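Acetylxylan esterase / glucomannan deacetylase (Cellvibrio japonicus, PDB 2WAA) removes acetyl groups from acetylated xylan and glucomannan, contributing to the degradation of plant cell wall polysaccharides. Local coordinates at residues 204-209 with 253-258. Residues are numbered along the deposited sequence; the frame is centred on the assembly and turned at random. Where two conformers were deposited one is given.
Sequences DFYQFT and TRFVRT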
loop_
_atom_site.group_PDB
_atom_site.type_symbol
_atom_site.label_atom_id
_atom_site.label_comp_id
_atom_site.label_asym_id
_atom_site.label_seq_id
_atom_site.Cartn_x
_atom_site.Cartn_y
_atom_site.Cartn_z
ATOM N N ASP A 204 -12.285 8.739 -5.671
ATOM C CA ASP A 204 -11.845 9.995 -5.050
ATOM C C ASP A 204 -10.454 9.872 -4.456
ATOM O O ASP A 204 -9.550 10.600 -4.865
ATOM C CB ASP A 204 -12.836 10.447 -3.961
ATOM C CG ASP A 204 -14.237 10.576 -4.519
ATOM O OD1 ASP A 204 -14.405 11.352 -5.451
ATOM O OD2 ASP A 204 -15.158 9.886 -4.083
ATOM N N PHE A 205 -10.253 8.919 -3.547
ATOM C CA PHE A 205 -8.926 8.862 -2.901
ATOM C C PHE A 205 -7.838 8.339 -3.808
ATOM O O PHE A 205 -6.661 8.558 -3.539
ATOM C CB PHE A 205 -8.919 8.188 -1.493
ATOM C CG PHE A 205 -9.226 6.692 -1.504
ATOM C CD1 PHE A 205 -8.248 5.745 -1.861
ATOM C CD2 PHE A 205 -10.494 6.231 -1.101
ATOM C CE1 PHE A 205 -8.559 4.352 -1.860
ATOM C CE2 PHE A 205 -10.814 4.844 -1.099
ATOM C CZ PHE A 205 -9.824 3.908 -1.468
ATOM N N TYR A 206 -8.213 7.656 -4.880
ATOM C CA TYR A 206 -7.240 7.247 -5.888
ATOM C C TYR A 206 -6.496 8.484 -6.451
ATOM O O TYR A 206 -5.386 8.370 -6.978
ATOM C CB TYR A 206 -7.952 6.515 -7.017
ATOM C CG TYR A 206 -7.246 6.586 -8.350
ATOM C CD1 TYR A 206 -6.187 5.754 -8.641
ATOM C CD2 TYR A 206 -7.691 7.464 -9.331
ATOM C CE1 TYR A 206 -5.550 5.800 -9.919
ATOM C CE2 TYR A 206 -7.073 7.535 -10.589
ATOM C CZ TYR A 206 -6.000 6.698 -10.865
ATOM O OH TYR A 206 -5.404 6.776 -12.112
ATOM N N GLN A 207 -7.125 9.662 -6.338
ATOM C CA GLN A 207 -6.511 10.884 -6.841
ATOM C C GLN A 207 -5.570 11.560 -5.851
ATOM O O GLN A 207 -4.898 12.520 -6.224
ATOM C CB GLN A 207 -7.598 11.929 -7.246
ATOM C CG GLN A 207 -8.546 11.478 -8.407
ATOM C CD GLN A 207 -7.873 11.299 -9.808
ATOM O OE1 GLN A 207 -6.655 11.549 -10.017
ATOM N NE2 GLN A 207 -8.682 10.808 -10.787
ATOM N N PHE A 208 -5.510 11.083 -4.609
ATOM C CA PHE A 208 -4.832 11.842 -3.552
ATOM C C PHE A 208 -3.484 11.261 -3.243
ATOM O O PHE A 208 -3.318 10.044 -3.177
ATOM C CB PHE A 208 -5.660 11.754 -2.260
ATOM C CG PHE A 208 -7.054 12.323 -2.376
ATOM C CD1 PHE A 208 -7.323 13.327 -3.300
ATOM C CD2 PHE A 208 -8.052 11.900 -1.506
ATOM C CE1 PHE A 208 -8.611 13.884 -3.375
ATOM C CE2 PHE A 208 -9.347 12.452 -1.593
ATOM C CZ PHE A 208 -9.607 13.428 -2.498
ATOM N N THR A 209 -2.505 12.116 -2.983
ATOM C CA THR A 209 -1.225 11.564 -2.566
ATOM C C THR A 209 -1.322 10.938 -1.172
ATOM O O THR A 209 -0.671 9.910 -0.856
ATOM C CB THR A 209 -0.200 12.703 -2.513
ATOM O OG1 THR A 209 -0.056 13.234 -3.838
ATOM C CG2 THR A 209 1.159 12.200 -2.008
ATOM N N THR A 253 -17.496 0.981 -14.426
ATOM C CA THR A 253 -17.076 1.193 -15.801
ATOM C C THR A 253 -16.437 2.574 -15.926
ATOM O O THR A 253 -15.361 2.714 -16.524
ATOM C CB THR A 253 -18.292 1.093 -16.734
ATOM O OG1 THR A 253 -18.755 -0.270 -16.694
ATOM C CG2 THR A 253 -17.934 1.459 -18.178
ATOM N N ARG A 254 -17.078 3.591 -15.348
ATOM C CA ARG A 254 -16.516 4.923 -15.468
ATOM C C ARG A 254 -15.150 5.020 -14.784
ATOM O O ARG A 254 -14.234 5.633 -15.329
ATOM C CB ARG A 254 -17.489 5.986 -14.984
ATOM C CG ARG A 254 -16.963 7.380 -15.290
ATOM C CD ARG A 254 -18.019 8.458 -15.235
ATOM N NE ARG A 254 -17.394 9.779 -15.327
ATOM C CZ ARG A 254 -17.739 10.710 -16.215
ATOM N NH1 ARG A 254 -18.721 10.472 -17.080
ATOM N NH2 ARG A 254 -17.117 11.879 -16.228
ATOM N N PHE A 255 -14.996 4.401 -13.623
ATOM C CA PHE A 255 -13.674 4.416 -12.948
ATOM C C PHE A 255 -12.573 3.705 -13.752
ATOM O O PHE A 255 -11.447 4.208 -13.866
ATOM C CB PHE A 255 -13.818 3.860 -11.507
ATOM C CG PHE A 255 -12.509 3.825 -10.736
ATOM C CD1 PHE A 255 -11.790 5.000 -10.524
ATOM C CD2 PHE A 255 -11.984 2.618 -10.266
ATOM C CE1 PHE A 255 -10.557 4.976 -9.836
ATOM C CE2 PHE A 255 -10.764 2.587 -9.569
ATOM C CZ PHE A 255 -10.047 3.777 -9.366
ATOM N N VAL A 256 -12.874 2.543 -14.340
ATOM C CA VAL A 256 -11.841 1.796 -15.038
ATOM C C VAL A 256 -11.508 2.572 -16.311
ATOM O O VAL A 256 -10.356 2.623 -16.702
ATOM C CB VAL A 256 -12.279 0.370 -15.353
ATOM C CG1 VAL A 256 -11.287 -0.322 -16.298
ATOM C CG2 VAL A 256 -12.443 -0.432 -14.021
ATOM N N ARG A 257 -12.499 3.244 -16.901
ATOM C CA ARG A 257 -12.176 4.162 -17.998
ATOM C C ARG A 257 -11.165 5.250 -17.601
ATOM O O ARG A 257 -10.254 5.567 -18.371
ATOM C CB ARG A 257 -13.444 4.771 -18.595
ATOM C CG ARG A 257 -14.138 3.818 -19.499
ATOM C CD ARG A 257 -15.358 4.442 -20.197
ATOM N NE ARG A 257 -15.956 3.374 -20.997
ATOM C CZ ARG A 257 -17.260 3.148 -21.114
ATOM N NH1 ARG A 257 -18.142 3.933 -20.488
ATOM N NH2 ARG A 257 -17.673 2.113 -21.854
ATOM N N THR A 258 -11.306 5.830 -16.405
ATOM C CA THR A 258 -10.309 6.750 -15.894
ATOM C C THR A 258 -8.927 6.092 -15.768
ATOM O O THR A 258 -7.896 6.668 -16.166
ATOM C CB THR A 258 -10.751 7.283 -14.495
ATOM O OG1 THR A 258 -11.969 8.045 -14.639
ATOM C CG2 THR A 258 -9.639 8.172 -13.842
#
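Tyr-206 and Phe-255 form a T-shaped (edge-to-face) pair in the SGNH-hydrolase domain, joining the type I turn Phe-205 to Phe-208, at the short helix 202-205, to helix 245-262, one of those flanking the parallel sheet. Centroids 5.5 Å apart and planes at 85° support the assignment. Followed outward, Tyr-206 starts with CB, 4.1 Å from Phe-255 CE1. CG, put anti to the backbone N by a chi1 of 154°, meets the same edge and lies in the plane of the phenylalanine ring. The closest approach follows at Tyr-206 CD2, 3.8 Å from Phe-255 CE1, while Phe-255 CZ comes in over one face of the tyrosine. Further along, Tyr-206 CE2 meets the methyl CG2 of Thr-258, about one helical turn on from Phe-255, at 4.2 Å and obliquely. At the tip, Tyr-206 OH is hydrogen-bonded to ND2 of Asn-262, in the last turn of the same helix, and to NE2 of His-263, which follows it; two bonds thus grip the hydroxyl, and the ring also stacks with His-221. Leu-138 of strand 133-139, an inner strand of the parallel sheet, touches both aromatic side chains. Gln-207 bends at chi2 (-66°), and its amide NE2 reaches Thr-258 CG2 at 4.1 Å.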